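Local atomic coordinates of aspartyl-tRNA synthetase 2 (Thermus thermophilus, PDB entry 1N9W), a protein that activates L-aspartate with ATP and transfers it to tRNA(Asp) and, with similar efficiency, to tRNA(Asn), acting as a homodimeric class II aminoacyl-tRNA synthetase. Residues B[142-147]-B[190-195]; B[229-234]-B[335-340]; B[254-259]-B[400-405]. One frame throughout, in Å; residues are numbered along the deposited sequence.

Contact 1. Residues B[142-147]-B[190-195]; sequences QDFTEI and FERVYE
Thr145 and Val193 pair as neighbours in two parallel strands, with Thr145 N bonded to Arg192 O and, two residues further along, Ile147 N to Tyr194 O at 3.1 Å; the intervening bond from Tyr194 N to Thr145 O is weak. Ahead of this pairing, Arg192 grips a single backbone atom side-on: NE lies 2.9 Å from Gln142 O, almost in line with the carbonyl, while NH2 uses a lone pair of the same oxygen, and both bonds run near the guanidinium plane. Gln142 sits at the end of helix 119-141, where Asp143, with positive phi, completes a Schellman motif, so the arginine binds a helix C-terminal carbonyl. The CB of Arg192 stands 3.5 Å from the centroid of the Phe144 ring, squarely over the face. Tyr194 lies on the sheet face that carries Glu146. Its CG is held between backbone N and carbonyl carbon (chi1 68°), which lays the ring beside the neighbouring strand: Glu146 CA rests over the ring face and Phe144 CB meets the edge, 3.7 Å from Tyr194 CD1. On the face of Thr145 and Val193, Thr145 CG2 stands over one face of the Phe190 ring, toward its rim, 3.9 Å from the centroid, and Ile147 CD1 reaches Val193 CG2. A water joins Thr145 OG1 to the carbonyl oxygens of Asp143 and Phe190. Glu146 turns its carboxylate to Arg136 of both subunits, and Asp143 pairs with Arg39 of the second subunit, as fits class II motif 1, the dimer-interface element formed by helix 119-141 and strand 145-146. Strand 145-146, outermost within the chain, adjoins strand 192-198 of motif 2, which bonds onward to its partner 215-222; helix 119-141 packs on Phe144 and Tyr194, helix 181-190 on Ile147 and Val193.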
loop_
_atom_site.group_PDB
_atom_site.type_symbol
_atom_site.label_atom_id
_atom_site.label_comp_id
_atom_site.label_asym_id
_atom_site.label_seq_id
_atom_site.Cartn_x
_atom_site.Cartn_y
_atom_site.Cartn_z
ATOM N N GLN B 142 9.367 12.064 -4.640
ATOM C CA GLN B 142 9.036 13.493 -4.637
ATOM C C GLN B 142 8.704 13.926 -3.200
ATOM O O GLN B 142 8.020 14.928 -2.978
ATOM C CB GLN B 142 7.820 13.800 -5.522
ATOM C CG GLN B 142 7.951 13.439 -6.996
ATOM C CD GLN B 142 9.209 14.002 -7.627
ATOM O OE1 GLN B 142 9.524 15.181 -7.469
ATOM N NE2 GLN B 142 9.929 13.160 -8.358
ATOM N N ASP B 143 9.166 13.141 -2.232
ATOM C CA ASP B 143 8.951 13.436 -0.824
ATOM C C ASP B 143 7.522 13.343 -0.295
ATOM O O ASP B 143 7.195 13.972 0.716
ATOM C CB ASP B 143 9.505 14.823 -0.488
ATOM C CG ASP B 143 10.775 14.754 0.338
ATOM O OD1 ASP B 143 11.763 14.161 -0.147
ATOM O OD2 ASP B 143 10.776 15.290 1.468
ATOM N N PHE B 144 6.660 12.584 -0.961
ATOM C CA PHE B 144 5.302 12.431 -0.455
ATOM C C PHE B 144 5.369 11.451 0.702
ATOM O O PHE B 144 6.298 10.644 0.789
ATOM C CB PHE B 144 4.364 11.861 -1.518
ATOM C CG PHE B 144 3.870 12.876 -2.497
ATOM C CD1 PHE B 144 4.750 13.499 -3.374
ATOM C CD2 PHE B 144 2.518 13.212 -2.542
ATOM C CE1 PHE B 144 4.294 14.443 -4.283
ATOM C CE2 PHE B 144 2.047 14.155 -3.447
ATOM C CZ PHE B 144 2.935 14.775 -4.322
ATOM N N THR B 145 4.394 11.529 1.597
ATOM C CA THR B 145 4.329 10.616 2.732
ATOM C C THR B 145 3.009 9.831 2.670
ATOM O O THR B 145 1.929 10.418 2.623
ATOM C CB THR B 145 4.416 11.380 4.086
ATOM O OG1 THR B 145 5.730 11.934 4.236
ATOM C CG2 THR B 145 4.134 10.448 5.258
ATOM N N GLU B 146 3.115 8.500 2.651
ATOM C CA GLU B 146 1.936 7.636 2.603
ATOM C C GLU B 146 1.191 7.750 3.925
ATOM O O GLU B 146 1.802 7.713 4.996
ATOM C CB GLU B 146 2.336 6.175 2.355
ATOM C CG GLU B 146 1.183 5.166 2.458
ATOM C CD GLU B 146 1.492 3.825 1.799
ATOM O OE1 GLU B 146 2.652 3.364 1.878
ATOM O OE2 GLU B 146 0.563 3.222 1.212
ATOM N N ILE B 147 -0.126 7.908 3.851
ATOM C CA ILE B 147 -0.931 8.015 5.051
ATOM C C ILE B 147 -2.008 6.948 5.070
ATOM O O ILE B 147 -2.297 6.314 4.052
ATOM C CB ILE B 147 -1.628 9.373 5.153
ATOM C CG1 ILE B 147 -2.580 9.547 3.964
ATOM C CG2 ILE B 147 -0.582 10.483 5.229
ATOM C CD1 ILE B 147 -3.260 10.893 3.902
ATOM N N PHE B 190 2.223 17.040 6.390
ATOM C CA PHE B 190 3.322 16.573 5.539
ATOM C C PHE B 190 3.459 17.280 4.191
ATOM O O PHE B 190 4.351 16.952 3.409
ATOM C CB PHE B 190 3.174 15.065 5.313
ATOM C CG PHE B 190 3.353 14.238 6.560
ATOM C CD1 PHE B 190 4.537 14.302 7.285
ATOM C CD2 PHE B 190 2.345 13.372 6.992
ATOM C CE1 PHE B 190 4.724 13.517 8.422
ATOM C CE2 PHE B 190 2.520 12.578 8.130
ATOM C CZ PHE B 190 3.713 12.651 8.849
ATOM N N GLU B 191 2.571 18.234 3.922
ATOM C CA GLU B 191 2.603 19.014 2.677
ATOM C C GLU B 191 2.236 18.224 1.419
ATOM O O GLU B 191 1.542 18.734 0.536
ATOM C CB GLU B 191 3.997 19.637 2.478
ATOM C CG GLU B 191 4.417 20.678 3.523
ATOM C CD GLU B 191 5.851 21.175 3.317
ATOM O OE1 GLU B 191 6.302 21.240 2.149
ATOM O OE2 GLU B 191 6.519 21.519 4.319
ATOM N N ARG B 192 2.713 16.984 1.343
ATOM C CA ARG B 192 2.466 16.107 0.195
ATOM C C ARG B 192 2.184 14.703 0.710
ATOM O O ARG B 192 3.041 14.085 1.345
ATOM C CB ARG B 192 3.708 16.089 -0.707
ATOM C CG ARG B 192 4.108 17.460 -1.162
ATOM C CD ARG B 192 5.609 17.611 -1.186
ATOM N NE ARG B 192 6.189 17.118 -2.408
ATOM C CZ ARG B 192 6.273 17.819 -3.534
ATOM N NH1 ARG B 192 5.807 19.057 -3.592
ATOM N NH2 ARG B 192 6.833 17.274 -4.613
ATOM N N VAL B 193 0.985 14.207 0.434
ATOM C CA VAL B 193 0.598 12.879 0.892
ATOM C C VAL B 193 -0.222 12.128 -0.144
ATOM O O VAL B 193 -0.725 12.711 -1.103
ATOM C CB VAL B 193 -0.271 12.952 2.182
ATOM C CG1 VAL B 193 0.442 13.747 3.257
ATOM C CG2 VAL B 193 -1.628 13.561 1.868
ATOM N N TYR B 194 -0.338 10.821 0.052
ATOM C CA TYR B 194 -1.120 10.000 -0.847
ATOM C C TYR B 194 -1.639 8.810 -0.078
ATOM O O TYR B 194 -1.166 8.502 1.019
ATOM C CB TYR B 194 -0.286 9.512 -2.034
ATOM C CG TYR B 194 0.802 8.529 -1.668
ATOM C CD1 TYR B 194 2.088 8.964 -1.359
ATOM C CD2 TYR B 194 0.547 7.156 -1.658
ATOM C CE1 TYR B 194 3.098 8.055 -1.055
ATOM C CE2 TYR B 194 1.546 6.240 -1.357
ATOM C CZ TYR B 194 2.823 6.697 -1.059
ATOM O OH TYR B 194 3.831 5.799 -0.797
ATOM N N GLU B 195 -2.628 8.137 -0.645
ATOM C CA GLU B 195 -3.190 6.978 0.020
ATOM C C GLU B 195 -3.767 5.997 -0.976
ATOM O O GLU B 195 -4.324 6.376 -2.010
ATOM C CB GLU B 195 -4.257 7.412 1.034
ATOM C CG GLU B 195 -5.058 6.256 1.638
ATOM C CD GLU B 195 -5.955 6.692 2.790
ATOM O OE1 GLU B 195 -6.661 7.714 2.661
ATOM O OE2 GLU B 195 -5.960 5.998 3.831
HETATM O O HOH W 1 5.945 14.543 3.113
#

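Contact 2. Residues B[229-234]-B[335-340]; sequences DLMRLE and RSFDLL
Met231 runs antiparallel to the Phe337 side chain over one face of its ring, its CG 3.7 Å from the ring centroid and nearly on the ring normal. The chain then bends at chi3 (-96°), bringing CE back to within 3.5 Å of Phe337 CD2, while SD makes an oblique Met-aromatic contact. The ring edge is met by Leu230 CB, 3.5 Å from Phe337 CE2, and by Glu234 OE1, 3.7 Å from Phe337 CE1. The other carboxylate oxygen, Glu234 OE2, touches Leu339 CD2 at 3.4 Å and is hydrogen-bonded to Thr347 on the adjacent strand. Replacing Phe337 by an alanine is likely to leave Met231 without the face it lies on and to open a gap between helix and sheet. Around this shell, Phe313 meets the Phe337 ring at about a right angle, and Phe390 adds further packing. Met231 and Glu234 also touch strand 311-315, and Glu234 strand 387-393, which seats helix 227-248 on the antiparallel strands of the class II catalytic fold; the axis of segment 229-234 passes 10.0 Å from that of strand 336-340. With OE2 bonded to Thr347 but OE1 left against the ring edge, without a polar partner in the model, burial could raise the pKa of the Glu234 carboxylate.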
loop_
_atom_site.group_PDB
_atom_site.type_symbol
_atom_site.label_atom_id
_atom_site.label_comp_id
_atom_site.label_asym_id
_atom_site.label_seq_id
_atom_site.Cartn_x
_atom_site.Cartn_y
_atom_site.Cartn_z
ATOM N N ASP B 229 -0.562 22.314 -11.575
ATOM C CA ASP B 229 0.513 21.569 -10.919
ATOM C C ASP B 229 0.089 20.113 -10.764
ATOM O O ASP B 229 0.903 19.201 -10.915
ATOM C CB ASP B 229 0.832 22.147 -9.539
ATOM C CG ASP B 229 1.629 23.426 -9.615
ATOM O OD1 ASP B 229 2.329 23.638 -10.629
ATOM O OD2 ASP B 229 1.575 24.217 -8.653
ATOM N N LEU B 230 -1.193 19.912 -10.470
ATOM C CA LEU B 230 -1.753 18.580 -10.288
ATOM C C LEU B 230 -1.715 17.774 -11.588
ATOM O O LEU B 230 -1.316 16.602 -11.588
ATOM C CB LEU B 230 -3.194 18.685 -9.784
ATOM C CG LEU B 230 -3.432 19.654 -8.630
ATOM C CD1 LEU B 230 -4.904 19.637 -8.234
ATOM C CD2 LEU B 230 -2.561 19.265 -7.448
ATOM N N MET B 231 -2.126 18.402 -12.690
ATOM C CA MET B 231 -2.139 17.732 -13.993
ATOM C C MET B 231 -0.731 17.328 -14.433
ATOM O O MET B 231 -0.518 16.200 -14.882
ATOM C CB MET B 231 -2.818 18.624 -15.056
ATOM C CG MET B 231 -4.350 18.460 -15.104
ATOM S SD MET B 231 -5.276 19.541 -16.269
ATOM C CE MET B 231 -5.766 20.879 -15.154
ATOM N N ARG B 232 0.228 18.236 -14.290
ATOM C CA ARG B 232 1.602 17.924 -14.659
ATOM C C ARG B 232 2.141 16.797 -13.768
ATOM O O ARG B 232 2.901 15.946 -14.227
ATOM C CB ARG B 232 2.483 19.173 -14.534
ATOM C CG ARG B 232 2.393 20.110 -15.741
ATOM C CD ARG B 232 2.389 21.571 -15.317
ATOM N NE ARG B 232 3.449 21.862 -14.354
ATOM C CZ ARG B 232 3.489 22.959 -13.604
ATOM N NH1 ARG B 232 2.525 23.870 -13.711
ATOM N NH2 ARG B 232 4.484 23.141 -12.744
ATOM N N LEU B 233 1.738 16.792 -12.501
ATOM C CA LEU B 233 2.174 15.762 -11.573
ATOM C C LEU B 233 1.613 14.401 -11.988
ATOM O O LEU B 233 2.346 13.422 -12.086
ATOM C CB LEU B 233 1.709 16.077 -10.150
ATOM C CG LEU B 233 1.843 14.909 -9.143
ATOM C CD1 LEU B 233 3.305 14.696 -8.809
ATOM C CD2 LEU B 233 1.054 15.216 -7.875
ATOM N N GLU B 234 0.307 14.352 -12.229
ATOM C CA GLU B 234 -0.335 13.111 -12.623
ATOM C C GLU B 234 0.259 12.503 -13.887
ATOM O O GLU B 234 0.338 11.274 -14.017
ATOM C CB GLU B 234 -1.837 13.310 -12.792
ATOM C CG GLU B 234 -2.508 12.119 -13.427
ATOM C CD GLU B 234 -4.005 12.065 -13.176
ATOM O OE1 GLU B 234 -4.641 13.138 -13.084
ATOM O OE2 GLU B 234 -4.535 10.938 -13.090
ATOM N N ARG B 335 -11.290 25.262 -10.744
ATOM C CA ARG B 335 -9.963 24.743 -11.047
ATOM C C ARG B 335 -9.939 23.229 -10.869
ATOM O O ARG B 335 -9.069 22.681 -10.190
ATOM C CB ARG B 335 -8.924 25.386 -10.133
ATOM C CG ARG B 335 -8.749 26.867 -10.364
ATOM C CD ARG B 335 -7.667 27.422 -9.465
ATOM N NE ARG B 335 -7.443 28.841 -9.709
ATOM C CZ ARG B 335 -6.537 29.572 -9.074
ATOM N NH1 ARG B 335 -5.765 29.016 -8.150
ATOM N NH2 ARG B 335 -6.404 30.859 -9.363
ATOM N N SER B 336 -10.909 22.565 -11.485
ATOM C CA SER B 336 -11.028 21.118 -11.414
ATOM C C SER B 336 -10.737 20.500 -12.779
ATOM O O SER B 336 -10.707 21.202 -13.792
ATOM C CB SER B 336 -12.439 20.735 -10.964
ATOM O OG SER B 336 -13.408 21.256 -11.856
ATOM N N PHE B 337 -10.519 19.186 -12.794
ATOM C CA PHE B 337 -10.233 18.464 -14.029
ATOM C C PHE B 337 -10.524 16.967 -13.889
ATOM O O PHE B 337 -10.520 16.421 -12.786
ATOM C CB PHE B 337 -8.765 18.676 -14.444
ATOM C CG PHE B 337 -7.758 18.098 -13.475
ATOM C CD1 PHE B 337 -7.486 16.732 -13.457
ATOM C CD2 PHE B 337 -7.105 18.919 -12.561
ATOM C CE1 PHE B 337 -6.578 16.191 -12.544
ATOM C CE2 PHE B 337 -6.196 18.387 -11.643
ATOM C CZ PHE B 337 -5.937 17.021 -11.636
ATOM N N ASP B 338 -10.782 16.321 -15.021
ATOM C CA ASP B 338 -11.062 14.895 -15.076
ATOM C C ASP B 338 -10.168 14.319 -16.147
ATOM O O ASP B 338 -9.982 14.939 -17.190
ATOM C CB ASP B 338 -12.521 14.647 -15.454
ATOM C CG ASP B 338 -13.422 14.530 -14.253
ATOM O OD1 ASP B 338 -13.031 15.002 -13.168
ATOM O OD2 ASP B 338 -14.530 13.965 -14.395
ATOM N N LEU B 339 -9.601 13.144 -15.893
ATOM C CA LEU B 339 -8.738 12.523 -16.890
ATOM C C LEU B 339 -9.498 11.402 -17.583
ATOM O O LEU B 339 -10.065 10.528 -16.928
ATOM C CB LEU B 339 -7.469 11.963 -16.243
ATOM C CG LEU B 339 -6.575 11.128 -17.164
ATOM C CD1 LEU B 339 -6.138 11.961 -18.363
ATOM C CD2 LEU B 339 -5.368 10.625 -16.389
ATOM N N LEU B 340 -9.528 11.445 -18.907
ATOM C CA LEU B 340 -10.200 10.414 -19.675
ATOM C C LEU B 340 -9.158 9.523 -20.306
ATOM O O LEU B 340 -8.274 9.995 -21.020
ATOM C CB LEU B 340 -11.065 11.027 -20.776
ATOM C CG LEU B 340 -12.277 11.829 -20.314
ATOM C CD1 LEU B 340 -13.044 12.308 -21.540
ATOM C CD2 LEU B 340 -13.161 10.961 -19.432
#

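Contact 3. Residues B[254-259]-B[400-405]; sequences RLLGAT and KLLGLP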
loop_
_atom_site.group_PDB
_atom_site.type_symbol
_atom_site.label_atom_id
_atom_site.label_comp_id
_atom_site.label_asym_id
_atom_site.label_seq_id
_atom_site.Cartn_x
_atom_site.Cartn_y
_atom_site.Cartn_z
ATOM N N ARG B 254 2.103 -8.857 -22.216
ATOM C CA ARG B 254 2.166 -9.552 -23.495
ATOM C C ARG B 254 1.175 -10.711 -23.571
ATOM O O ARG B 254 0.546 -10.933 -24.606
ATOM C CB ARG B 254 3.584 -10.061 -23.748
ATOM C CG ARG B 254 4.564 -8.971 -24.140
ATOM C CD ARG B 254 5.895 -9.570 -24.556
ATOM N NE ARG B 254 6.659 -10.078 -23.412
ATOM C CZ ARG B 254 7.287 -9.300 -22.536
ATOM N NH1 ARG B 254 7.241 -7.979 -22.673
ATOM N NH2 ARG B 254 7.969 -9.837 -21.535
ATOM N N LEU B 255 1.031 -11.448 -22.476
ATOM C CA LEU B 255 0.111 -12.581 -22.446
ATOM C C LEU B 255 -1.319 -12.142 -22.768
ATOM O O LEU B 255 -2.026 -12.804 -23.527
ATOM C CB LEU B 255 0.160 -13.239 -21.067
ATOM C CG LEU B 255 -0.926 -14.269 -20.749
ATOM C CD1 LEU B 255 -0.663 -15.558 -21.521
ATOM C CD2 LEU B 255 -0.942 -14.521 -19.253
ATOM N N LEU B 256 -1.746 -11.023 -22.189
ATOM C CA LEU B 256 -3.095 -10.521 -22.436
ATOM C C LEU B 256 -3.146 -9.835 -23.800
ATOM O O LEU B 256 -4.205 -9.409 -24.256
ATOM C CB LEU B 256 -3.507 -9.547 -21.325
ATOM C CG LEU B 256 -3.525 -10.113 -19.899
ATOM C CD1 LEU B 256 -3.682 -8.996 -18.886
ATOM C CD2 LEU B 256 -4.648 -11.121 -19.764
ATOM N N GLY B 257 -1.988 -9.738 -24.445
ATOM C CA GLY B 257 -1.915 -9.110 -25.751
ATOM C C GLY B 257 -2.444 -7.685 -25.795
ATOM O O GLY B 257 -2.802 -7.191 -26.857
ATOM N N ALA B 258 -2.491 -7.019 -24.648
ATOM C CA ALA B 258 -2.988 -5.650 -24.599
ATOM C C ALA B 258 -2.093 -4.712 -25.406
ATOM O O ALA B 258 -0.867 -4.816 -25.342
ATOM C CB ALA B 258 -3.058 -5.177 -23.146
ATOM N N THR B 259 -2.696 -3.804 -26.169
ATOM C CA THR B 259 -1.915 -2.843 -26.950
ATOM C C THR B 259 -1.580 -1.676 -26.016
ATOM O O THR B 259 -2.462 -1.139 -25.344
ATOM C CB THR B 259 -2.716 -2.308 -28.164
ATOM O OG1 THR B 259 -3.881 -1.612 -27.706
ATOM C CG2 THR B 259 -3.135 -3.449 -29.076
ATOM N N LYS B 400 -8.802 -0.549 -18.777
ATOM C CA LYS B 400 -8.584 0.077 -20.066
ATOM C C LYS B 400 -7.184 -0.139 -20.620
ATOM O O LYS B 400 -6.992 -0.229 -21.835
ATOM C CB LYS B 400 -8.912 1.573 -19.977
ATOM C CG LYS B 400 -10.400 1.843 -20.092
ATOM C CD LYS B 400 -10.890 1.404 -21.475
ATOM C CE LYS B 400 -12.395 1.442 -21.593
ATOM N NZ LYS B 400 -12.824 1.144 -22.983
ATOM N N LEU B 401 -6.204 -0.247 -19.732
ATOM C CA LEU B 401 -4.818 -0.462 -20.143
ATOM C C LEU B 401 -4.644 -1.836 -20.773
ATOM O O LEU B 401 -3.904 -1.997 -21.742
ATOM C CB LEU B 401 -3.890 -0.355 -18.932
ATOM C CG LEU B 401 -2.385 -0.469 -19.183
ATOM C CD1 LEU B 401 -1.900 0.772 -19.913
ATOM C CD2 LEU B 401 -1.641 -0.602 -17.852
ATOM N N LEU B 402 -5.327 -2.830 -20.216
ATOM C CA LEU B 402 -5.205 -4.196 -20.705
ATOM C C LEU B 402 -6.282 -4.643 -21.690
ATOM O O LEU B 402 -6.285 -5.795 -22.128
ATOM C CB LEU B 402 -5.165 -5.155 -19.512
ATOM C CG LEU B 402 -4.025 -4.852 -18.541
ATOM C CD1 LEU B 402 -4.121 -5.740 -17.314
ATOM C CD2 LEU B 402 -2.701 -5.043 -19.257
ATOM N N GLY B 403 -7.195 -3.737 -22.033
ATOM C CA GLY B 403 -8.253 -4.064 -22.972
ATOM C C GLY B 403 -9.173 -5.147 -22.452
ATOM O O GLY B 403 -9.554 -6.060 -23.181
ATOM N N LEU B 404 -9.544 -5.044 -21.184
ATOM C CA LEU B 404 -10.409 -6.044 -20.577
ATOM C C LEU B 404 -11.888 -5.708 -20.754
ATOM O O LEU B 404 -12.259 -4.536 -20.855
ATOM C CB LEU B 404 -10.076 -6.165 -19.087
ATOM C CG LEU B 404 -8.580 -6.253 -18.758
ATOM C CD1 LEU B 404 -8.375 -6.092 -17.262
ATOM C CD2 LEU B 404 -8.012 -7.568 -19.249
ATOM N N PRO B 405 -12.745 -6.738 -20.802
ATOM C CA PRO B 405 -14.191 -6.583 -20.961
ATOM C C PRO B 405 -14.762 -5.528 -20.023
ATOM O O PRO B 405 -15.170 -4.453 -20.461
ATOM C CB PRO B 405 -14.719 -7.974 -20.640
ATOM C CG PRO B 405 -13.651 -8.853 -21.201
ATOM C CD PRO B 405 -12.376 -8.166 -20.750
#
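Ala258 and Leu402 bring the two segments together where each leaves a helix, their CA atoms 4.7 Å apart with no hydrogen bond between the segments. Segment 254-259 turns out of helix 250-255 at Gly257, whose positive phi forms a Schellman motif; its N bonds to Arg254 O at 2.8 Å. Segment 400-405 leaves helix 394-402 in a comparable way, with Gly403 taking positive phi as the first non-helical residue. The methyl group of Ala258 is pushed against the end of this second helix: CB lies 3.4 Å from Leu402 CA, tighter than usual van der Waals contact, and also touches the carbonyl oxygens of Leu402 and Leu401. Leu402 CD2 flanks the same methyl at 3.9 Å.

Helix 394-402 follows directly on strand 387-393 of the catalytic sheet, and in class II synthetases this strand-helix unit is motif 3; residues 393-396 at its start are predicted to bind ATP. The contact lies at the other end of that helix. Leu256 supplies the second apolar meeting. With CG anti to the carbonyl carbon (chi1 -60°) and CD1 extended beyond it, the branch points across to Leu402, and the two CD1 atoms come within 3.6 Å while the side chains pass at a slant. Helix 119-141 borders the pair, its Ala123 packing on Leu256 and its Pro124 on Leu402. The side chain of Leu401 starts away from segment 254-259 and packs on Trp260, Pro261 and Phe341. The guanidinium of Arg342 ties the backbones indirectly, NH2 donating to Thr259 O and NH1 to Lys400 O.

How the contacts relate
Contacts 1 and 2 are buried and both belong to the catalytic sheet, contact 1 joining two strands at one margin and contact 2 seating a helix on strand 336-341 further in. They touch where Phe144 CZ lies 4.0 Å from Leu233 CD2. Contact 3, partly buried, joins helix ends instead. Only contact 1 has hydrogen bonds between its segments, and it alone meets the second subunit; contact 2 relies on an aromatic ring with a methionine over its face and a buried carboxylate at its edge, and contact 3 on leucine and alanine methyl groups. Helix 119-141 borders both contact 1 and contact 3, while helix 250-255 of contact 3 follows helix 227-248 of contact 2.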